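Local coordinates for protein nuclease NucT (Helicobacter pylori, PDB 6EHI) that is a nuclease of the PLD-like family whose chain folds into an alpha/beta domain around a mixed beta sheet and pairs with a second copy, at residues Ile145-Ala148 and Lys149-Gln153; Lys51-Ala54 and Ser55-Ile58; Asp65-Ser68 and Asn69-Asn72; Asp81-Pro84 and Asn85-Val88. The protein carries 1 engineered substitution. All coordinates share one frame; numbering follows the deposited sequence.

Interaction 1 (Ile145-Ala148 and Lys149-Gln153)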
ATOM      1  N   ILE A 145      -8.252  13.530   2.885  1.00 17.07           N
ATOM      2  CA  ILE A 145      -7.260  14.207   3.724  1.00 19.93           C
ATOM      3  C   ILE A 145      -7.769  14.355   5.146  1.00 17.65           C
ATOM      4  O   ILE A 145      -7.054  14.029   6.099  1.00 19.26           O
ATOM      5  CB  ILE A 145      -6.741  15.561   3.147  1.00 19.72           C
ATOM      6  CG1 ILE A 145      -5.974  15.328   1.854  1.00 21.59           C
ATOM      7  CG2 ILE A 145      -5.858  16.300   4.173  1.00 20.64           C
ATOM      8  CD1 ILE A 145      -5.786  16.501   0.875  1.00 24.25           C
ATOM      9  N   LEU A 146      -8.997  14.861   5.352  1.00 18.07           N
ATOM     10  CA  LEU A 146      -9.548  15.040   6.732  1.00 20.18           C
ATOM     11  C   LEU A 146      -9.649  13.722   7.461  1.00 18.27           C
ATOM     12  O   LEU A 146      -9.380  13.606   8.657  1.00 21.01           O
ATOM     13  CB  LEU A 146     -10.923  15.738   6.731  1.00 23.66           C
ATOM     14  CG  LEU A 146     -10.889  17.143   6.186  1.00 26.33           C
ATOM     15  CD1 LEU A 146     -12.321  17.633   5.957  1.00 27.23           C
ATOM     16  CD2 LEU A 146     -10.136  18.099   7.110  1.00 28.58           C
ATOM     17  N   LYS A 147     -10.098  12.678   6.776  1.00 14.95           N
ATOM     18  CA  LYS A 147     -10.185  11.446   7.438  1.00 16.84           C
ATOM     19  C   LYS A 147      -8.739  10.915   7.803  1.00 15.09           C
ATOM     20  O   LYS A 147      -8.544  10.444   8.946  1.00 16.53           O
ATOM     21  CB  LYS A 147     -10.892  10.407   6.566  1.00 17.24           C
ATOM     22  CG  LYS A 147     -10.725   8.961   7.041  1.00 21.52           C
ATOM     23  CD  LYS A 147     -11.578   7.943   6.316  1.00 23.37           C
ATOM     24  CE  LYS A 147     -13.000   7.868   6.824  1.00 24.47           C
ATOM     25  NZ  LYS A 147     -13.721   6.664   6.293  1.00 22.51           N
ATOM     26  N   ALA A 148      -7.802  11.011   6.883  1.00 15.54           N
ATOM     27  CA  ALA A 148      -6.455  10.530   7.166  1.00 17.24           C
ATOM     28  C   ALA A 148      -5.872  11.304   8.359  1.00 17.18           C
ATOM     29  O   ALA A 148      -5.327  10.650   9.233  1.00 18.62           O
ATOM     30  CB  ALA A 148      -5.585  10.655   5.992  1.00 15.25           C
ATOM     31  N   LYS A 149      -6.126  12.626   8.429  1.00 17.60           N
ATOM     32  CA  LYS A 149      -5.690  13.440   9.581  1.00 18.87           C
ATOM     33  C   LYS A 149      -6.337  12.989  10.888  1.00 16.69           C
ATOM     34  O   LYS A 149      -5.638  12.849  11.918  1.00 19.62           O
ATOM     35  CB  LYS A 149      -5.837  14.945   9.373  1.00 18.93           C
ATOM     36  CG  LYS A 149      -4.743  15.556   8.502  1.00 26.68           C
ATOM     37  CD  LYS A 149      -4.891  17.079   8.382  1.00 29.26           C
ATOM     38  CE  LYS A 149      -3.544  17.761   8.583  1.00 30.78           C
ATOM     39  NZ  LYS A 149      -3.622  19.240   8.597  1.00 30.34           N
ATOM     40  N   SER A 150      -7.640  12.651  10.867  1.00 15.81           N
ATOM     41  CA  SER A 150      -8.312  12.283  12.079  1.00 16.60           C
ATOM     42  C   SER A 150      -7.796  11.015  12.706  1.00 16.83           C
ATOM     43  O   SER A 150      -7.543  10.912  13.937  1.00 18.62           O
ATOM     44  CB  SER A 150      -9.856  12.177  11.828  1.00 20.10           C
ATOM     45  OG  SER A 150     -10.455  11.581  12.954  1.00 22.33           O
ATOM     46  N   TYR A 151      -7.593  10.003  11.827  1.00 15.99           N
ATOM     47  CA  TYR A 151      -7.124   8.766  12.360  1.00 15.07           C
ATOM     48  C   TYR A 151      -5.639   8.858  12.618  1.00 16.29           C
ATOM     49  O   TYR A 151      -5.209   8.101  13.391  1.00 16.78           O
ATOM     50  CB  TYR A 151      -7.445   7.598  11.465  1.00 16.33           C
ATOM     51  CG  TYR A 151      -8.924   7.220  11.466  1.00 15.63           C
ATOM     52  CD1 TYR A 151      -9.460   6.557  12.497  1.00 18.37           C
ATOM     53  CD2 TYR A 151      -9.720   7.540  10.408  1.00 17.02           C
ATOM     54  CE1 TYR A 151     -10.807   6.203  12.526  1.00 19.23           C
ATOM     55  CE2 TYR A 151     -11.102   7.236  10.426  1.00 16.42           C
ATOM     56  CZ  TYR A 151     -11.606   6.547  11.481  1.00 17.09           C
ATOM     57  OH  TYR A 151     -12.928   6.154  11.651  1.00 18.17           O
ATOM     58  N   TYR A 152      -4.941   9.714  11.916  1.00 16.56           N
ATOM     59  CA  TYR A 152      -3.511   9.905  12.190  1.00 15.12           C
ATOM     60  C   TYR A 152      -3.310  10.336  13.677  1.00 15.89           C
ATOM     61  O   TYR A 152      -2.463   9.799  14.417  1.00 17.52           O
ATOM     62  CB  TYR A 152      -2.893  10.901  11.240  1.00 17.64           C
ATOM     63  CG  TYR A 152      -1.377  10.919  11.408  1.00 17.63           C
ATOM     64  CD1 TYR A 152      -0.554  10.049  10.726  1.00 17.20           C
ATOM     65  CD2 TYR A 152      -0.783  11.744  12.335  1.00 17.05           C
ATOM     66  CE1 TYR A 152       0.830  10.071  10.899  1.00 17.61           C
ATOM     67  CE2 TYR A 152       0.591  11.788  12.489  1.00 17.10           C
ATOM     68  CZ  TYR A 152       1.422  10.937  11.779  1.00 15.87           C
ATOM     69  OH  TYR A 152       2.796  10.933  11.962  1.00 15.79           O
ATOM     70  N   GLN A 153      -4.076  11.296  14.093  1.00 17.41           N
ATOM     71  CA  GLN A 153      -4.077  11.741  15.515  1.00 19.60           C
ATOM     72  C   GLN A 153      -4.362  10.671  16.504  1.00 18.47           C
ATOM     73  O   GLN A 153      -3.667  10.593  17.529  1.00 22.22           O
ATOM     74  CB  GLN A 153      -5.088  12.892  15.678  1.00 22.49           C
ATOM     75  CG  GLN A 153      -4.649  14.157  14.948  1.00 24.81           C
ATOM     76  CD  GLN A 153      -3.224  14.619  15.234  1.00 28.49           C
ATOM     77  OE1 GLN A 153      -2.931  15.072  16.322  1.00 32.59           O
ATOM     78  NE2 GLN A 153      -2.333  14.471  14.273  1.00 30.44           N
TER

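Interaction 2 (Lys51-Ala54 and Ser55-Ile58)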
ATOM      1  N   LYS A  51      14.454  16.441   6.635  1.00 17.22           N
ATOM      2  CA  LYS A  51      15.377  17.367   7.312  1.00 21.82           C
ATOM      3  C   LYS A  51      15.311  18.778   6.698  1.00 20.07           C
ATOM      4  O   LYS A  51      15.270  19.805   7.402  1.00 21.18           O
ATOM      5  CB  LYS A  51      16.822  16.841   7.286  1.00 25.83           C
ATOM      6  CG  LYS A  51      17.078  15.691   8.243  1.00 27.25           C
ATOM      7  CD  LYS A  51      18.533  15.240   8.200  1.00 31.90           C
ATOM      8  CE  LYS A  51      18.994  14.508   9.465  1.00 39.00           C
ATOM      9  NZ  LYS A  51      20.417  14.859   9.855  1.00 41.86           N
ATOM     10  N   SER A  52      15.234  18.820   5.364  1.00 21.54           N
ATOM     11  CA  SER A  52      15.275  20.072   4.629  1.00 21.41           C
ATOM     12  C   SER A  52      14.037  20.907   4.981  1.00 22.43           C
ATOM     13  O   SER A  52      14.111  22.079   5.260  1.00 22.86           O
ATOM     14  CB  SER A  52      15.305  19.793   3.118  1.00 24.81           C
ATOM     15  OG  SER A  52      15.401  21.024   2.410  1.00 34.79           O
ATOM     16  N   VAL A  53      12.867  20.276   4.997  1.00 20.52           N
ATOM     17  CA  VAL A  53      11.701  21.007   5.310  1.00 18.74           C
ATOM     18  C   VAL A  53      11.547  21.320   6.824  1.00 19.46           C
ATOM     19  O   VAL A  53      11.172  22.442   7.184  1.00 21.79           O
ATOM     20  CB  VAL A  53      10.464  20.365   4.647  1.00 20.80           C
ATOM     21  CG1 VAL A  53      10.036  19.139   5.413  1.00 20.77           C
ATOM     22  CG2 VAL A  53       9.378  21.395   4.492  1.00 22.37           C
ATOM     23  N   ALA A  54      11.928  20.391   7.717  1.00 19.25           N
ATOM     24  CA  ALA A  54      11.963  20.622   9.165  1.00 18.41           C
ATOM     25  C   ALA A  54      12.934  21.803   9.417  1.00 19.99           C
ATOM     26  O   ALA A  54      12.669  22.635  10.265  1.00 20.39           O
ATOM     27  CB  ALA A  54      12.456  19.399   9.925  1.00 20.82           C
ATOM     28  N   SER A  55      13.970  21.919   8.607  1.00 23.95           N
ATOM     29  CA  SER A  55      14.937  23.068   8.789  1.00 23.46           C
ATOM     30  C   SER A  55      14.307  24.440   8.484  1.00 23.65           C
ATOM     31  O   SER A  55      14.833  25.483   8.869  1.00 21.88           O
ATOM     32  CB  SER A  55      16.176  22.905   7.941  1.00 27.63           C
ATOM     33  OG  SER A  55      17.008  21.939   8.491  1.00 36.91           O
ATOM     34  N   ARG A  56      13.162  24.439   7.840  1.00 22.09           N
ATOM     35  CA  ARG A  56      12.478  25.679   7.460  1.00 25.31           C
ATOM     36  C   ARG A  56      11.374  26.014   8.461  1.00 23.14           C
ATOM     37  O   ARG A  56      10.629  26.977   8.249  1.00 26.91           O
ATOM     38  CB  ARG A  56      11.950  25.591   5.980  1.00 25.39           C
ATOM     39  CG  ARG A  56      13.055  25.623   4.926  1.00 27.19           C
ATOM     40  CD  ARG A  56      12.646  25.737   3.433  1.00 31.69           C
ATOM     41  NE  ARG A  56      11.632  24.763   2.989  1.00 37.63           N
ATOM     42  CZ  ARG A  56      10.296  24.989   3.017  1.00 42.80           C
ATOM     43  NH1 ARG A  56       9.437  24.075   2.571  1.00 36.54           N
ATOM     44  NH2 ARG A  56       9.791  26.125   3.496  1.00 47.47           N
ATOM     45  N   GLY A  57      11.247  25.231   9.535  1.00 23.68           N
ATOM     46  CA  GLY A  57      10.300  25.403  10.587  1.00 22.47           C
ATOM     47  C   GLY A  57       8.989  24.611  10.506  1.00 20.99           C
ATOM     48  O   GLY A  57       8.188  24.684  11.391  1.00 23.93           O
ATOM     49  N   ILE A  58       8.867  23.742   9.502  1.00 22.70           N
ATOM     50  CA  ILE A  58       7.679  22.879   9.386  1.00 22.85           C
ATOM     51  C   ILE A  58       7.723  21.778  10.419  1.00 21.65           C
ATOM     52  O   ILE A  58       8.779  21.171  10.659  1.00 21.77           O
ATOM     53  CB  ILE A  58       7.594  22.332   7.938  1.00 24.45           C
ATOM     54  CG1 ILE A  58       7.032  23.360   6.902  1.00 26.44           C
ATOM     55  CG2 ILE A  58       6.688  21.090   7.844  1.00 28.99           C
ATOM     56  CD1 ILE A  58       7.959  24.446   6.497  1.00 26.40           C
TER
HETATM   57  O   HOH W   1      12.326  22.178   2.050  1.00 30.07           O

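Interaction 3 (Asp65-Ser68 and Asn69-Asn72)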
ATOM      1  N   ASP A  65       6.689   1.572  12.008  1.00 13.48           N
ATOM      2  CA  ASP A  65       6.424   0.236  12.589  1.00 14.40           C
ATOM      3  C   ASP A  65       7.442  -0.132  13.721  1.00 15.56           C
ATOM      4  O   ASP A  65       8.668   0.048  13.548  1.00 15.35           O
ATOM      5  CB  ASP A  65       6.398  -0.864  11.528  1.00 13.46           C
ATOM      6  CG  ASP A  65       6.297  -2.264  12.101  1.00 12.75           C
ATOM      7  OD1 ASP A  65       5.202  -2.605  12.508  1.00 15.17           O
ATOM      8  OD2 ASP A  65       7.327  -3.033  12.137  1.00 15.65           O
ATOM      9  N   TYR A  66       6.906  -0.657  14.821  1.00 14.93           N
ATOM     10  CA  TYR A  66       7.733  -0.935  16.008  1.00 17.49           C
ATOM     11  C   TYR A  66       8.757  -2.034  15.722  1.00 17.72           C
ATOM     12  O   TYR A  66       9.956  -1.811  15.809  1.00 18.15           O
ATOM     13  CB  TYR A  66       6.800  -1.330  17.216  1.00 16.57           C
ATOM     14  CG  TYR A  66       7.613  -1.635  18.449  1.00 24.02           C
ATOM     15  CD1 TYR A  66       8.255  -2.860  18.602  1.00 26.23           C
ATOM     16  CD2 TYR A  66       7.850  -0.640  19.369  1.00 25.91           C
ATOM     17  CE1 TYR A  66       9.050  -3.080  19.719  1.00 31.10           C
ATOM     18  CE2 TYR A  66       8.626  -0.854  20.483  1.00 31.60           C
ATOM     19  CZ  TYR A  66       9.246  -2.055  20.624  1.00 29.81           C
ATOM     20  OH  TYR A  66      10.042  -2.267  21.734  1.00 33.88           O
ATOM     21  N   GLU A  67       8.340  -3.186  15.285  1.00 17.84           N
ATOM     22  CA  GLU A  67       9.357  -4.286  15.086  1.00 19.74           C
ATOM     23  C   GLU A  67      10.409  -3.938  14.018  1.00 20.23           C
ATOM     24  O   GLU A  67      11.577  -4.266  14.141  1.00 18.90           O
ATOM     25  CB  GLU A  67       8.692  -5.580  14.749  1.00 24.27           C
ATOM     26  CG  GLU A  67       7.890  -6.203  15.882  1.00 31.91           C
ATOM     27  CD  GLU A  67       8.706  -6.526  17.154  1.00 36.93           C
ATOM     28  OE1 GLU A  67       9.920  -6.821  17.032  1.00 40.64           O
ATOM     29  OE2 GLU A  67       8.121  -6.458  18.296  1.00 39.38           O
ATOM     30  N   SER A  68      10.013  -3.239  12.976  1.00 19.64           N
ATOM     31  CA  SER A  68      10.901  -2.961  11.874  1.00 20.46           C
ATOM     32  C   SER A  68      11.914  -1.890  12.229  1.00 18.41           C
ATOM     33  O   SER A  68      12.944  -1.744  11.542  1.00 21.78           O
ATOM     34  CB  SER A  68      10.057  -2.619  10.628  1.00 21.89           C
ATOM     35  OG  SER A  68      10.866  -2.278   9.547  1.00 32.12           O
ATOM     36  N   ASN A  69      11.637  -1.090  13.281  1.00 16.29           N
ATOM     37  CA  ASN A  69      12.377   0.178  13.446  1.00 16.96           C
ATOM     38  C   ASN A  69      12.995   0.400  14.810  1.00 17.40           C
ATOM     39  O   ASN A  69      13.822   1.340  14.952  1.00 17.99           O
ATOM     40  CB  ASN A  69      11.472   1.393  13.053  1.00 14.97           C
ATOM     41  CG  ASN A  69      11.189   1.406  11.561  1.00 14.90           C
ATOM     42  OD1 ASN A  69      12.066   1.771  10.751  1.00 16.81           O
ATOM     43  ND2 ASN A  69       9.974   0.967  11.181  1.00 15.28           N
ATOM     44  N   HIS A  70      12.580  -0.422  15.767  1.00 19.16           N
ATOM     45  CA  HIS A  70      12.974  -0.122  17.181  1.00 21.48           C
ATOM     46  C   HIS A  70      14.466  -0.343  17.372  1.00 22.79           C
ATOM     47  O   HIS A  70      15.120   0.341  18.186  1.00 24.32           O
ATOM     48  CB  HIS A  70      12.126  -0.916  18.161  1.00 23.90           C
ATOM     49  CG  HIS A  70      12.573  -2.313  18.395  1.00 25.81           C
ATOM     50  ND1 HIS A  70      12.162  -3.378  17.597  1.00 30.74           N
ATOM     51  CD2 HIS A  70      13.324  -2.850  19.388  1.00 29.36           C
ATOM     52  CE1 HIS A  70      12.724  -4.495  18.044  1.00 35.13           C
ATOM     53  NE2 HIS A  70      13.422  -4.203  19.131  1.00 31.88           N
ATOM     54  N   ASN A  71      15.025  -1.240  16.585  1.00 22.80           N
ATOM     55  CA  ASN A  71      16.472  -1.544  16.635  1.00 26.64           C
ATOM     56  C   ASN A  71      17.055  -1.924  15.262  1.00 27.67           C
ATOM     57  O   ASN A  71      17.309  -3.095  14.954  1.00 27.66           O
ATOM     58  CB  ASN A  71      16.719  -2.617  17.734  1.00 28.25           C
ATOM     59  CG  ASN A  71      18.200  -2.792  18.053  1.00 32.90           C
ATOM     60  OD1 ASN A  71      18.882  -1.823  18.437  1.00 39.57           O
ATOM     61  ND2 ASN A  71      18.711  -4.009  17.874  1.00 34.26           N
ATOM     62  N   ASN A  72      17.155  -0.941  14.383  1.00 23.19           N
ATOM     63  CA  ASN A  72      17.475  -1.210  12.989  1.00 24.77           C
ATOM     64  C   ASN A  72      18.322  -0.076  12.523  1.00 24.89           C
ATOM     65  O   ASN A  72      17.819   1.038  12.352  1.00 23.43           O
ATOM     66  CB  ASN A  72      16.184  -1.374  12.158  1.00 22.66           C
ATOM     67  CG  ASN A  72      16.438  -1.552  10.682  1.00 25.36           C
ATOM     68  OD1 ASN A  72      17.589  -1.622  10.206  1.00 22.63           O
ATOM     69  ND2 ASN A  72      15.348  -1.639   9.924  1.00 22.54           N
TER
HETATM   70  O   HOH W   2      14.167  -3.225  14.514  1.00 26.53           O

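Interaction 4 (Asp81-Pro84 and Asn85-Val88)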
ATOM      1  N   ASP A  81      15.520  11.269  14.659  1.00 28.07           N
ATOM      2  CA  ASP A  81      14.944  11.346  16.007  1.00 33.08           C
ATOM      3  C   ASP A  81      14.942  12.721  16.735  1.00 37.94           C
ATOM      4  O   ASP A  81      13.878  13.285  17.093  1.00 49.63           O
ATOM      5  CB  ASP A  81      15.638  10.299  16.884  1.00 34.57           C
ATOM      6  CG  ASP A  81      15.215  10.359  18.350  1.00 33.26           C
ATOM      7  OD1 ASP A  81      14.112  10.841  18.704  1.00 31.67           O
ATOM      8  OD2 ASP A  81      16.019   9.874  19.181  1.00 37.01           O
ATOM      9  N   LYS A  82      16.113  13.244  16.952  1.00 34.36           N
ATOM     10  CA  LYS A  82      16.226  14.501  17.696  1.00 35.91           C
ATOM     11  C   LYS A  82      16.336  15.726  16.770  1.00 32.92           C
ATOM     12  O   LYS A  82      16.702  16.800  17.202  1.00 33.18           O
ATOM     13  CB  LYS A  82      17.397  14.425  18.710  1.00 39.84           C
ATOM     14  CG  LYS A  82      17.084  13.651  20.001  1.00 44.11           C
ATOM     15  CD  LYS A  82      18.349  13.315  20.807  1.00 47.39           C
ATOM     16  CE  LYS A  82      18.304  11.904  21.355  1.00 48.27           C
ATOM     17  NZ  LYS A  82      17.140  11.738  22.268  1.00 53.98           N
ATOM     18  N   TYR A  83      15.979  15.589  15.501  1.00 28.32           N
ATOM     19  CA  TYR A  83      16.018  16.697  14.568  1.00 27.45           C
ATOM     20  C   TYR A  83      15.022  17.775  14.947  1.00 25.36           C
ATOM     21  O   TYR A  83      13.945  17.485  15.421  1.00 25.89           O
ATOM     22  CB  TYR A  83      15.779  16.184  13.139  1.00 26.23           C
ATOM     23  CG  TYR A  83      16.407  17.086  12.110  1.00 25.00           C
ATOM     24  CD1 TYR A  83      17.804  17.026  11.864  1.00 26.11           C
ATOM     25  CD2 TYR A  83      15.628  17.996  11.405  1.00 21.86           C
ATOM     26  CE1 TYR A  83      18.388  17.875  10.936  1.00 25.03           C
ATOM     27  CE2 TYR A  83      16.211  18.879  10.503  1.00 25.10           C
ATOM     28  CZ  TYR A  83      17.592  18.797  10.276  1.00 27.10           C
ATOM     29  OH  TYR A  83      18.135  19.636   9.357  1.00 27.76           O
ATOM     30  N   PRO A  84      15.396  19.051  14.803  1.00 23.74           N
ATOM     31  CA  PRO A  84      14.447  20.123  15.083  1.00 25.82           C
ATOM     32  C   PRO A  84      13.108  19.953  14.373  1.00 22.84           C
ATOM     33  O   PRO A  84      13.064  19.513  13.209  1.00 23.15           O
ATOM     34  CB  PRO A  84      15.190  21.345  14.587  1.00 25.55           C
ATOM     35  CG  PRO A  84      16.569  21.008  14.995  1.00 27.20           C
ATOM     36  CD  PRO A  84      16.739  19.590  14.582  1.00 27.17           C
ATOM     37  N   ASN A  85      12.045  20.245  15.113  1.00 18.85           N
ATOM     38  CA  ASN A  85      10.648  20.228  14.651  1.00 20.23           C
ATOM     39  C   ASN A  85      10.195  18.818  14.270  1.00 18.94           C
ATOM     40  O   ASN A  85       9.177  18.684  13.616  1.00 21.12           O
ATOM     41  CB  ASN A  85      10.429  21.199  13.465  1.00 25.00           C
ATOM     42  CG  ASN A  85      10.975  22.607  13.746  1.00 28.27           C
ATOM     43  OD1 ASN A  85      11.792  23.161  12.996  1.00 28.00           O
ATOM     44  ND2 ASN A  85      10.487  23.184  14.789  1.00 22.01           N
ATOM     45  N   THR A  86      10.970  17.796  14.617  1.00 17.87           N
ATOM     46  CA  THR A  86      10.678  16.379  14.179  1.00 18.11           C
ATOM     47  C   THR A  86      10.381  15.484  15.378  1.00 18.51           C
ATOM     48  O   THR A  86      11.193  15.324  16.289  1.00 20.06           O
ATOM     49  CB  THR A  86      11.790  15.847  13.275  1.00 18.00           C
ATOM     50  OG1 THR A  86      12.036  16.878  12.288  1.00 18.99           O
ATOM     51  CG2 THR A  86      11.450  14.587  12.493  1.00 18.29           C
ATOM     52  N   LYS A  87       9.207  14.872  15.353  1.00 15.74           N
ATOM     53  CA  LYS A  87       8.703  13.921  16.353  1.00 17.58           C
ATOM     54  C   LYS A  87       8.745  12.565  15.678  1.00 16.20           C
ATOM     55  O   LYS A  87       8.103  12.383  14.651  1.00 20.32           O
ATOM     56  CB  LYS A  87       7.243  14.209  16.761  1.00 19.98           C
ATOM     57  CG  LYS A  87       6.777  13.318  17.927  1.00 24.82           C
ATOM     58  CD  LYS A  87       5.264  13.405  18.164  1.00 26.65           C
ATOM     59  CE  LYS A  87       4.721  12.510  19.269  1.00 28.98           C
ATOM     60  NZ  LYS A  87       5.417  12.703  20.572  1.00 29.38           N
ATOM     61  N   VAL A  88       9.473  11.616  16.232  1.00 17.93           N
ATOM     62  CA  VAL A  88       9.431  10.211  15.711  1.00 18.14           C
ATOM     63  C   VAL A  88       8.930   9.313  16.811  1.00 18.24           C
ATOM     64  O   VAL A  88       9.182   9.567  18.013  1.00 18.19           O
ATOM     65  CB  VAL A  88      10.776   9.736  15.140  1.00 17.73           C
ATOM     66  CG1 VAL A  88      11.266  10.658  14.076  1.00 17.59           C
ATOM     67  CG2 VAL A  88      11.790   9.518  16.253  1.00 20.86           C
TER

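Interaction 1 (Ile145-Ala148 and Lys149-Gln153)
The Tyr151 ring has the aliphatic chain of Lys147 along its edge: Lys147 CG lies close to the ring plane, 3.8 Å from Tyr151 CD2. Lys147 O approaches the same corner obliquely, 3.5 Å from Tyr151 CD2, and the ring also meets that of Tyr14 of the second subunit, the two planes about 25° apart. This is an i to i+4 pairing on one face of the long helix 142-158, which packs on the central sheet of the PLD-like domain. Both side chains run the same way, lying alongside each other. Lys147 puts CG beside its carbonyl carbon and bends at chi3 (-81°), which carries CE past Tyr151 CE2; beyond it, NZ forms a salt bridge with Glu15 and a hydrogen bond to Leu9 O, both of the second subunit. On another side of the helix, the root of Lys149 lies against the preceding turn, with CB 3.6 Å from Ile145 O and CD 4.4 Å from Ile145 CG2, before its end leads away. Its NZ continues to a weak hydrogen bond with Asp113 O. Regular helical bonds hold these positions, Lys149 N to Ile145 O at 2.9 Å and Tyr151 N to Lys147 O at 3.1 Å. Ala148 is buried between the sheet, at Ile111, and Leu9 of the second subunit. Tyr152, with CG opposite its backbone N (chi1 -171°), sends its ring among Lys35, Gln61, Ile63 and Ile111, where OH bonds Ile36 O. At its root, Tyr152 N donates to Ala148 O at 2.9 Å, and Tyr152 CB rests 3.2 Å from that same oxygen.

Interaction 2 (Lys51-Ala54 and Ser55-Ile58)
From Ala54 to Gly57 the chain closes a type I beta turn, Gly57 N donating to Ala54 O at 3.0 Å while Arg56 N bonds Val53 O, both donors standing well above the planes of their carbonyls. Ser55 doubles the grip on Lys51 O: its N (2.8 Å) and its OG (3.0 Å to Lys51 O) arrive from opposite faces of the carbonyl plane, and OG is also hydrogen-bonded to Tyr83 OH. Gly57, with phi at 95°, is the first residue to leave the helix, which makes this a Schellman motif ending helix 44-54; the positive phi suits a residue without a side chain. Just beyond, Ile58 turns back on the helix and its CG1 meets Val53 CG2 at 3.9 Å, the two side chains crossing at about a right angle. The same Val53 methyl lies 3.3 Å from Arg56 NH1, obliquely to the guanidinium, and NH1 is held by the carbonyl oxygens of Ser28 and Ala30. Arg56 NE donates to a water 2.8 Å away at the guanidinium edge, and that water reaches Ser52 OG weakly. Ile58 O is buried without a conventional partner; Ala54 CA points a C-H at it, 3.6 Å away and nearly straight (171°).

Interaction 3 (Asp65-Ser68 and Asn69-Asn72)
Tyr66 and His70 form an offset stack, ring centroids 4.8 Å apart and planes only 10° from parallel. The overlap is partial: Tyr66 CE1 lies over one face of the imidazole, offset toward its rim, and His70 CB makes a CH-pi contact 4.0 Å from the Tyr66 centroid. Asn71 CB lies over the opposite face, near the rim. His70 reaches this place with CG tucked between its backbone N and carbonyl carbon (chi1 82°), which also brings ND1 back to Tyr66 O at 3.2 Å, with that oxygen in the ring plane. Tyr66 O is thus held by three donors, His70 ND1, His70 N and Asn69 N; the ND1 bond, with the stack, fixes the rotation of the imidazole. Glu67 runs alongside, its OE1 3.8 Å from His70 CE1, and may polarise the ring. Two asparagine amides tie down further carbonyls. Asn69 ND2 meets Asp65 O at 2.9 Å in the carbonyl plane, on a lone pair, and Asn72 ND2 meets Ser68 O at 2.9 Å nearly head-on. A water accepts from Asn71 N and donates to Glu67 O. Further out, Asn69 is positioned by Ser75 OG and Tyr39 O, Asn72 OD1 by Gln74 N, and the Tyr66 ring by a cation-pi contact with Lys92, while Leu90 packs against Tyr66, Asn69 and His70. Asp65 OD1 takes the amide of Met105, and OD2 accepts from Ser68 N at 2.8 Å. That last bond is a capping bond: Asp65, the last residue of strand 59-65, is the N-cap of the short, weakly bonded helix 66-69.

Interaction 4 (Asp81-Pro84 and Asn85-Val88)
Tyr83 leans on Thr86 from its first side-chain carbon: Tyr83 CB lies 3.9 Å from Thr86 OG1 and 4.0 Å from Thr86 CB. With CG swung opposite the backbone N (chi1 -154°), the ring leads away from this contact. Its CD2 still has Thr86 OG1 at the ring edge, near the plane and 3.9 Å off, and Pro84 CD sits over one face toward the rim. Farther along, the ring touches Lys51 and Ala54 of helix 44-54, and at the tip OH is hydrogen-bonded to Ser55 OG. The backbone meanwhile reverses, the two limbs running 170° apart through a type II beta turn from Tyr83 to Thr86. Pro84 and Asn85 take its two central positions, Asn85 with a positive phi of 65°. Thr86 closes the turn twice over. Its N donates to Tyr83 O at 3.1 Å, and its OG1 donates to Pro84 O at 3.0 Å, each from above the plane of the carbonyl it meets. At the end away from the turn, Val88 CG2 meets Asp81 OD1 at 3.6 Å, the side chains crossing nearly at right angles, and Phe162 packs on both residues. Strand 86-91 starts at Thr86 and pairs with strand 59-65, through backbone bonds of Lys87 to Val60 and Ile62. One threonine therefore satisfies two successive carbonyls of an otherwise largely surface turn, which probably fixes the orientation of the peptide between Pro84 and Asn85.

Interactions 2 and 4 touch directly, their centres about 10 Å apart: Ser55 OG and Tyr83 OH are 2.7 Å apart, and Ala54 CB packs 3.3 Å from Pro84 O. The helix end of interaction 2 thus meets the turn of interaction 4 where strands 59-65 and 86-91 begin side by side. Interaction 3 lies at the far end of strand 59-65, its centre about 24 Å from that of interaction 2. Interaction 1 belongs to the other face of the sheet: its helix touches Gln61 and Ile63, whereas Val60 and Tyr64 meet Thr86 and Val88 of interaction 4. Its nearest atoms remain about 6 Å from interaction 4, and it alone contacts the second subunit.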